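PDB 1TQY: actinorhodin polyketide putative beta-ketoacyl synthase 2 from Streptomyces coelicolor A3, which probably acts as the chain length factor of the actinorhodin polyketide synthase, a member of the beta-ketoacyl synthase family from an antibiotic biosynthesis pathway. Local coordinates for residues D218-A230 / G367-L379. Residues are numbered along the deposited sequence; the frame is centred on the assembly and turned at random.
Sequences DPDRAYLPFDERA and GVTSVPREYGIDL
Asp227 reaches across to the backbone of 367-379 with its carboxylate, and OD1 is gripped by two consecutive amides. Thr369 N lies 2.8 Å from Asp227 OD1, nearly in line with its C-O bond, while Ser370 N reaches the same Asp227 OD1 at 3.0 Å from above the carboxylate plane. A chi1 of -172° swings the carboxylate away from the Asp227 backbone N and toward the two amides. The other oxygen turns back on its own loop: Asp227 OD2 accepts from Arg229 N at 2.6 Å on its anti lone pair, closing an Asx turn, so the carboxylate is held from both ends.

Arg221 adds a third donor to OD1. Arg221 NH2 forms a salt bridge with Asp227 OD1 and also donates to Gly367 O at 2.9 Å, approaching from above that carbonyl's plane. The methyl CD1 of Leu224 lies over one guanidinium face, and a water joins NH1 to Asp227 OD2 and Thr369 OG1. These bonds probably stabilise the ionised acid. One residue on, Glu228 N meets Ser370 O almost head-on (2.9 Å).

Beyond the polar patch, Phe226 takes over. At phi 77° it occupies the third position of a type II turn, and Ile377 CD1 sits over one face of the Phe226 ring, 3.9 Å from the ring centroid, as a CH-pi contact. Tyr375 CD2 comes to the edge of the same ring, while Tyr375 OH shares a second water with Asp227 O. Phe226 O is buried among Val371, Pro372 CD and the Tyr375 edge without a hydrogen-bond partner.

Within the thiolase-like fold of the ketosynthase family, these contacts join the loop between helix 201-208 and strand 238-246 to the segment leading into strand 378-379, which pairs with strand 330-332. Helix 310-324 touches Phe226 and Tyr375, and its Asp313 accepts a hydrogen bond from Phe226 N.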
ATOM      1  N   ASP B 218      -8.656  29.318  16.716  1.00 29.42           N
ATOM      2  CA  ASP B 218      -9.210  28.892  18.004  1.00 29.45           C
ATOM      3  C   ASP B 218      -9.262  27.369  17.995  1.00 29.27           C
ATOM      4  O   ASP B 218     -10.126  26.773  17.357  1.00 28.87           O
ATOM      5  CB  ASP B 218     -10.625  29.462  18.182  1.00 31.04           C
ATOM      6  CG  ASP B 218     -11.242  29.110  19.529  1.00 32.98           C
ATOM      7  OD1 ASP B 218     -10.548  28.516  20.386  1.00 33.28           O
ATOM      8  OD2 ASP B 218     -12.431  29.437  19.735  1.00 35.64           O
ATOM      9  N   PRO B 219      -8.340  26.719  18.716  1.00 29.64           N
ATOM     10  CA  PRO B 219      -8.250  25.258  18.806  1.00 29.37           C
ATOM     11  C   PRO B 219      -9.543  24.561  19.212  1.00 30.12           C
ATOM     12  O   PRO B 219      -9.793  23.437  18.792  1.00 30.91           O
ATOM     13  CB  PRO B 219      -7.142  25.039  19.832  1.00 28.43           C
ATOM     14  CG  PRO B 219      -6.273  26.223  19.645  1.00 29.72           C
ATOM     15  CD  PRO B 219      -7.283  27.351  19.523  1.00 30.08           C
ATOM     16  N   ASP B 220     -10.357  25.220  20.035  1.00 30.65           N
ATOM     17  CA  ASP B 220     -11.609  24.619  20.477  1.00 32.04           C
ATOM     18  C   ASP B 220     -12.676  24.680  19.403  1.00 30.09           C
ATOM     19  O   ASP B 220     -13.692  23.993  19.502  1.00 30.56           O
ATOM     20  CB  ASP B 220     -12.169  25.318  21.715  1.00 35.90           C
ATOM     21  CG  ASP B 220     -11.204  25.332  22.868  1.00 40.93           C
ATOM     22  OD1 ASP B 220     -10.637  24.266  23.201  1.00 44.11           O
ATOM     23  OD2 ASP B 220     -11.022  26.418  23.460  1.00 44.93           O
ATOM     24  N   ARG B 221     -12.461  25.506  18.385  1.00 28.45           N
ATOM     25  CA  ARG B 221     -13.462  25.655  17.334  1.00 28.71           C
ATOM     26  C   ARG B 221     -12.887  25.674  15.927  1.00 28.10           C
ATOM     27  O   ARG B 221     -13.173  26.578  15.143  1.00 27.51           O
ATOM     28  CB  ARG B 221     -14.262  26.941  17.570  1.00 28.61           C
ATOM     29  CG  ARG B 221     -15.077  26.969  18.851  1.00 30.82           C
ATOM     30  CD  ARG B 221     -16.529  27.275  18.530  1.00 32.78           C
ATOM     31  NE  ARG B 221     -17.299  26.067  18.320  1.00 35.00           N
ATOM     32  CZ  ARG B 221     -18.470  26.010  17.692  1.00 35.48           C
ATOM     33  NH1 ARG B 221     -19.024  27.108  17.188  1.00 34.45           N
ATOM     34  NH2 ARG B 221     -19.092  24.841  17.577  1.00 36.32           N
ATOM     35  N   ALA B 222     -12.098  24.663  15.599  1.00 27.79           N
ATOM     36  CA  ALA B 222     -11.489  24.594  14.278  1.00 28.17           C
ATOM     37  C   ALA B 222     -11.914  23.347  13.516  1.00 27.67           C
ATOM     38  O   ALA B 222     -12.097  23.377  12.297  1.00 29.12           O
ATOM     39  CB  ALA B 222      -9.968  24.637  14.408  1.00 28.25           C
ATOM     40  N   TYR B 223     -12.056  22.247  14.236  1.00 25.91           N
ATOM     41  CA  TYR B 223     -12.454  20.998  13.614  1.00 26.76           C
ATOM     42  C   TYR B 223     -13.827  20.672  14.164  1.00 25.61           C
ATOM     43  O   TYR B 223     -13.967  20.114  15.249  1.00 23.52           O
ATOM     44  CB  TYR B 223     -11.426  19.910  13.942  1.00 25.76           C
ATOM     45  CG  TYR B 223     -11.690  18.570  13.300  1.00 27.89           C
ATOM     46  CD1 TYR B 223     -12.410  18.462  12.106  1.00 26.21           C
ATOM     47  CD2 TYR B 223     -11.192  17.406  13.878  1.00 27.85           C
ATOM     48  CE1 TYR B 223     -12.626  17.222  11.512  1.00 25.96           C
ATOM     49  CE2 TYR B 223     -11.401  16.170  13.292  1.00 27.98           C
ATOM     50  CZ  TYR B 223     -12.118  16.082  12.109  1.00 27.65           C
ATOM     51  OH  TYR B 223     -12.315  14.852  11.529  1.00 28.37           O
ATOM     52  N   LEU B 224     -14.844  21.031  13.386  1.00 25.49           N
ATOM     53  CA  LEU B 224     -16.226  20.858  13.801  1.00 25.99           C
ATOM     54  C   LEU B 224     -17.081  20.042  12.839  1.00 24.99           C
ATOM     55  O   LEU B 224     -17.971  20.573  12.183  1.00 25.05           O
ATOM     56  CB  LEU B 224     -16.837  22.252  14.004  1.00 27.48           C
ATOM     57  CG  LEU B 224     -16.056  23.179  14.948  1.00 28.05           C
ATOM     58  CD1 LEU B 224     -16.658  24.582  14.921  1.00 28.42           C
ATOM     59  CD2 LEU B 224     -16.086  22.612  16.355  1.00 28.18           C
ATOM     60  N   PRO B 225     -16.827  18.731  12.746  1.00 25.12           N
ATOM     61  CA  PRO B 225     -17.636  17.917  11.832  1.00 25.35           C
ATOM     62  C   PRO B 225     -19.125  17.903  12.198  1.00 24.26           C
ATOM     63  O   PRO B 225     -19.489  17.698  13.355  1.00 22.58           O
ATOM     64  CB  PRO B 225     -16.990  16.532  11.939  1.00 25.15           C
ATOM     65  CG  PRO B 225     -16.474  16.506  13.350  1.00 27.19           C
ATOM     66  CD  PRO B 225     -15.856  17.896  13.475  1.00 23.57           C
ATOM     67  N   PHE B 226     -19.967  18.141  11.197  1.00 24.21           N
ATOM     68  CA  PHE B 226     -21.422  18.162  11.351  1.00 25.48           C
ATOM     69  C   PHE B 226     -21.968  19.436  12.004  1.00 26.06           C
ATOM     70  O   PHE B 226     -23.174  19.560  12.211  1.00 26.07           O
ATOM     71  CB  PHE B 226     -21.914  16.921  12.118  1.00 24.49           C
ATOM     72  CG  PHE B 226     -21.616  15.613  11.418  1.00 24.83           C
ATOM     73  CD1 PHE B 226     -20.851  14.634  12.037  1.00 25.38           C
ATOM     74  CD2 PHE B 226     -22.066  15.383  10.120  1.00 23.45           C
ATOM     75  CE1 PHE B 226     -20.545  13.437  11.381  1.00 25.46           C
ATOM     76  CE2 PHE B 226     -21.766  14.193   9.454  1.00 25.02           C
ATOM     77  CZ  PHE B 226     -21.000  13.224  10.082  1.00 24.79           C
ATOM     78  N   ASP B 227     -21.088  20.382  12.323  1.00 27.13           N
ATOM     79  CA  ASP B 227     -21.520  21.652  12.913  1.00 27.81           C
ATOM     80  C   ASP B 227     -21.771  22.644  11.782  1.00 28.34           C
ATOM     81  O   ASP B 227     -21.076  22.615  10.758  1.00 26.76           O
ATOM     82  CB  ASP B 227     -20.436  22.212  13.831  1.00 26.44           C
ATOM     83  CG  ASP B 227     -20.903  23.421  14.610  1.00 24.58           C
ATOM     84  OD1 ASP B 227     -21.213  23.285  15.815  1.00 24.36           O
ATOM     85  OD2 ASP B 227     -20.969  24.514  14.015  1.00 27.46           O
ATOM     86  N   GLU B 228     -22.739  23.538  11.960  1.00 30.79           N
ATOM     87  CA  GLU B 228     -23.023  24.509  10.905  1.00 33.33           C
ATOM     88  C   GLU B 228     -21.828  25.409  10.626  1.00 32.31           C
ATOM     89  O   GLU B 228     -21.739  26.003   9.558  1.00 31.62           O
ATOM     90  CB  GLU B 228     -24.249  25.352  11.258  1.00 36.81           C
ATOM     91  CG  GLU B 228     -24.123  26.156  12.521  1.00 42.18           C
ATOM     92  CD  GLU B 228     -25.298  27.100  12.696  1.00 46.77           C
ATOM     93  OE1 GLU B 228     -26.455  26.633  12.569  1.00 47.96           O
ATOM     94  OE2 GLU B 228     -25.058  28.300  12.958  1.00 48.87           O
ATOM     95  N   ARG B 229     -20.901  25.500  11.576  1.00 31.94           N
ATOM     96  CA  ARG B 229     -19.711  26.323  11.377  1.00 32.99           C
ATOM     97  C   ARG B 229     -18.511  25.523  10.821  1.00 31.32           C
ATOM     98  O   ARG B 229     -17.398  26.041  10.754  1.00 30.73           O
ATOM     99  CB  ARG B 229     -19.302  27.014  12.689  1.00 36.33           C
ATOM    100  CG  ARG B 229     -20.311  28.033  13.240  1.00 42.73           C
ATOM    101  CD  ARG B 229     -20.563  29.194  12.271  1.00 47.73           C
ATOM    102  NE  ARG B 229     -21.519  30.167  12.802  1.00 55.43           N
ATOM    103  CZ  ARG B 229     -21.283  30.972  13.838  1.00 58.29           C
ATOM    104  NH1 ARG B 229     -20.112  30.925  14.458  1.00 59.15           N
ATOM    105  NH2 ARG B 229     -22.217  31.825  14.253  1.00 59.62           N
ATOM    106  N   ALA B 230     -18.734  24.267  10.433  1.00 28.43           N
ATOM    107  CA  ALA B 230     -17.659  23.439   9.880  1.00 26.91           C
ATOM    108  C   ALA B 230     -16.904  24.232   8.820  1.00 25.80           C
ATOM    109  O   ALA B 230     -17.516  24.809   7.923  1.00 27.20           O
ATOM    110  CB  ALA B 230     -18.237  22.172   9.254  1.00 24.63           C
ATOM    111  N   GLY B 367     -16.330  20.112  20.777  1.00 28.73           N
ATOM    112  CA  GLY B 367     -16.419  21.290  19.923  1.00 30.26           C
ATOM    113  C   GLY B 367     -17.747  21.657  19.285  1.00 30.00           C
ATOM    114  O   GLY B 367     -18.222  22.786  19.434  1.00 30.45           O
ATOM    115  N   VAL B 368     -18.319  20.710  18.547  1.00 29.03           N
ATOM    116  CA  VAL B 368     -19.595  20.904  17.868  1.00 28.61           C
ATOM    117  C   VAL B 368     -20.646  21.391  18.858  1.00 28.08           C
ATOM    118  O   VAL B 368     -20.769  20.838  19.951  1.00 27.46           O
ATOM    119  CB  VAL B 368     -20.073  19.573  17.242  1.00 28.68           C
ATOM    120  CG1 VAL B 368     -21.350  19.787  16.427  1.00 26.55           C
ATOM    121  CG2 VAL B 368     -18.967  18.997  16.377  1.00 28.16           C
ATOM    122  N   THR B 369     -21.391  22.427  18.479  1.00 27.98           N
ATOM    123  CA  THR B 369     -22.438  22.972  19.337  1.00 29.64           C
ATOM    124  C   THR B 369     -23.778  23.059  18.614  1.00 30.57           C
ATOM    125  O   THR B 369     -24.822  22.985  19.252  1.00 31.07           O
ATOM    126  CB  THR B 369     -22.079  24.377  19.853  1.00 29.23           C
ATOM    127  OG1 THR B 369     -21.879  25.252  18.735  1.00 30.84           O
ATOM    128  CG2 THR B 369     -20.809  24.330  20.692  1.00 28.46           C
ATOM    129  N   SER B 370     -23.770  23.239  17.293  1.00 30.35           N
ATOM    130  CA  SER B 370     -25.046  23.291  16.570  1.00 31.09           C
ATOM    131  C   SER B 370     -25.037  22.497  15.273  1.00 29.12           C
ATOM    132  O   SER B 370     -24.376  22.851  14.298  1.00 28.45           O
ATOM    133  CB  SER B 370     -25.496  24.742  16.305  1.00 30.87           C
ATOM    134  OG  SER B 370     -24.656  25.421  15.395  1.00 39.50           O
ATOM    135  N   VAL B 371     -25.788  21.406  15.287  1.00 28.25           N
ATOM    136  CA  VAL B 371     -25.891  20.531  14.136  1.00 28.04           C
ATOM    137  C   VAL B 371     -27.118  20.903  13.299  1.00 29.20           C
ATOM    138  O   VAL B 371     -28.240  20.926  13.806  1.00 30.02           O
ATOM    139  CB  VAL B 371     -26.005  19.053  14.587  1.00 25.92           C
ATOM    140  CG1 VAL B 371     -26.202  18.141  13.389  1.00 22.46           C
ATOM    141  CG2 VAL B 371     -24.747  18.659  15.357  1.00 28.21           C
ATOM    142  N   PRO B 372     -26.910  21.227  12.011  1.00 28.65           N
ATOM    143  CA  PRO B 372     -27.986  21.597  11.089  1.00 28.82           C
ATOM    144  C   PRO B 372     -29.039  20.498  10.997  1.00 28.29           C
ATOM    145  O   PRO B 372     -28.704  19.316  10.860  1.00 29.34           O
ATOM    146  CB  PRO B 372     -27.263  21.772   9.761  1.00 28.16           C
ATOM    147  CG  PRO B 372     -25.900  22.205  10.165  1.00 31.01           C
ATOM    148  CD  PRO B 372     -25.591  21.359  11.373  1.00 28.00           C
ATOM    149  N   ARG B 373     -30.308  20.893  11.057  1.00 28.85           N
ATOM    150  CA  ARG B 373     -31.430  19.958  10.959  1.00 28.66           C
ATOM    151  C   ARG B 373     -31.286  19.151   9.669  1.00 27.57           C
ATOM    152  O   ARG B 373     -31.702  17.991   9.585  1.00 27.62           O
ATOM    153  CB  ARG B 373     -32.751  20.752  10.966  1.00 30.03           C
ATOM    154  CG  ARG B 373     -34.006  19.981  10.525  1.00 34.97           C
ATOM    155  CD  ARG B 373     -34.262  18.756  11.387  1.00 36.46           C
ATOM    156  NE  ARG B 373     -35.399  17.954  10.922  1.00 39.93           N
ATOM    157  CZ  ARG B 373     -36.678  18.291  11.074  1.00 41.03           C
ATOM    158  NH1 ARG B 373     -36.997  19.426  11.685  1.00 42.12           N
ATOM    159  NH2 ARG B 373     -37.639  17.489  10.628  1.00 40.83           N
ATOM    160  N   GLU B 374     -30.679  19.781   8.668  1.00 27.27           N
ATOM    161  CA  GLU B 374     -30.455  19.161   7.365  1.00 28.15           C
ATOM    162  C   GLU B 374     -29.784  17.791   7.497  1.00 27.37           C
ATOM    163  O   GLU B 374     -30.198  16.823   6.860  1.00 27.16           O
ATOM    164  CB  GLU B 374     -29.585  20.091   6.501  1.00 31.03           C
ATOM    165  CG  GLU B 374     -29.260  19.573   5.098  1.00 35.42           C
ATOM    166  CD  GLU B 374     -28.068  20.294   4.461  1.00 39.18           C
ATOM    167  OE1 GLU B 374     -27.958  21.532   4.613  1.00 40.88           O
ATOM    168  OE2 GLU B 374     -27.246  19.619   3.795  1.00 40.64           O
ATOM    169  N   TYR B 375     -28.751  17.702   8.332  1.00 25.97           N
ATOM    170  CA  TYR B 375     -28.031  16.433   8.504  1.00 25.62           C
ATOM    171  C   TYR B 375     -28.865  15.306   9.103  1.00 25.81           C
ATOM    172  O   TYR B 375     -28.571  14.120   8.903  1.00 24.49           O
ATOM    173  CB  TYR B 375     -26.767  16.645   9.349  1.00 25.28           C
ATOM    174  CG  TYR B 375     -25.800  17.652   8.757  1.00 27.24           C
ATOM    175  CD1 TYR B 375     -25.877  18.009   7.409  1.00 27.15           C
ATOM    176  CD2 TYR B 375     -24.784  18.214   9.528  1.00 27.22           C
ATOM    177  CE1 TYR B 375     -24.968  18.896   6.842  1.00 28.30           C
ATOM    178  CE2 TYR B 375     -23.867  19.101   8.964  1.00 27.36           C
ATOM    179  CZ  TYR B 375     -23.972  19.432   7.617  1.00 27.27           C
ATOM    180  OH  TYR B 375     -23.056  20.285   7.044  1.00 29.74           O
ATOM    181  N   GLY B 376     -29.894  15.682   9.856  1.00 26.18           N
ATOM    182  CA  GLY B 376     -30.760  14.693  10.471  1.00 25.67           C
ATOM    183  C   GLY B 376     -30.017  13.602  11.223  1.00 26.27           C
ATOM    184  O   GLY B 376     -30.234  12.424  10.973  1.00 26.24           O
ATOM    185  N   ILE B 377     -29.136  13.975  12.146  1.00 26.00           N
ATOM    186  CA  ILE B 377     -28.405  12.963  12.891  1.00 27.22           C
ATOM    187  C   ILE B 377     -28.502  13.178  14.392  1.00 27.90           C
ATOM    188  O   ILE B 377     -28.703  14.298  14.859  1.00 27.92           O
ATOM    189  CB  ILE B 377     -26.914  12.931  12.510  1.00 27.57           C
ATOM    190  CG1 ILE B 377     -26.266  14.277  12.820  1.00 27.54           C
ATOM    191  CG2 ILE B 377     -26.764  12.589  11.032  1.00 29.23           C
ATOM    192  CD1 ILE B 377     -24.764  14.289  12.585  1.00 30.12           C
ATOM    193  N   ASP B 378     -28.378  12.094  15.149  1.00 27.85           N
ATOM    194  CA  ASP B 378     -28.410  12.174  16.603  1.00 27.56           C
ATOM    195  C   ASP B 378     -26.950  12.158  17.069  1.00 27.13           C
ATOM    196  O   ASP B 378     -26.405  11.094  17.346  1.00 27.04           O
ATOM    197  CB  ASP B 378     -29.176  10.971  17.174  1.00 27.22           C
ATOM    198  CG  ASP B 378     -29.163  10.932  18.700  1.00 28.50           C
ATOM    199  OD1 ASP B 378     -28.880  11.972  19.333  1.00 27.68           O
ATOM    200  OD2 ASP B 378     -29.452   9.862  19.270  1.00 30.09           O
ATOM    201  N   LEU B 379     -26.314  13.330  17.133  1.00 27.32           N
ATOM    202  CA  LEU B 379     -24.908  13.423  17.555  1.00 26.94           C
ATOM    203  C   LEU B 379     -24.714  13.404  19.064  1.00 26.01           C
ATOM    204  O   LEU B 379     -25.446  14.067  19.789  1.00 24.96           O
ATOM    205  CB  LEU B 379     -24.254  14.706  17.033  1.00 25.88           C
ATOM    206  CG  LEU B 379     -23.232  14.645  15.895  1.00 29.65           C
ATOM    207  CD1 LEU B 379     -22.482  15.979  15.856  1.00 29.30           C
ATOM    208  CD2 LEU B 379     -22.250  13.506  16.102  1.00 25.51           C
TER
HETATM  209  O   HOH W   1     -21.480  26.003  16.174  1.00 33.37           O
HETATM  210  O   HOH W   2     -20.966  20.422   8.800  1.00 25.82           O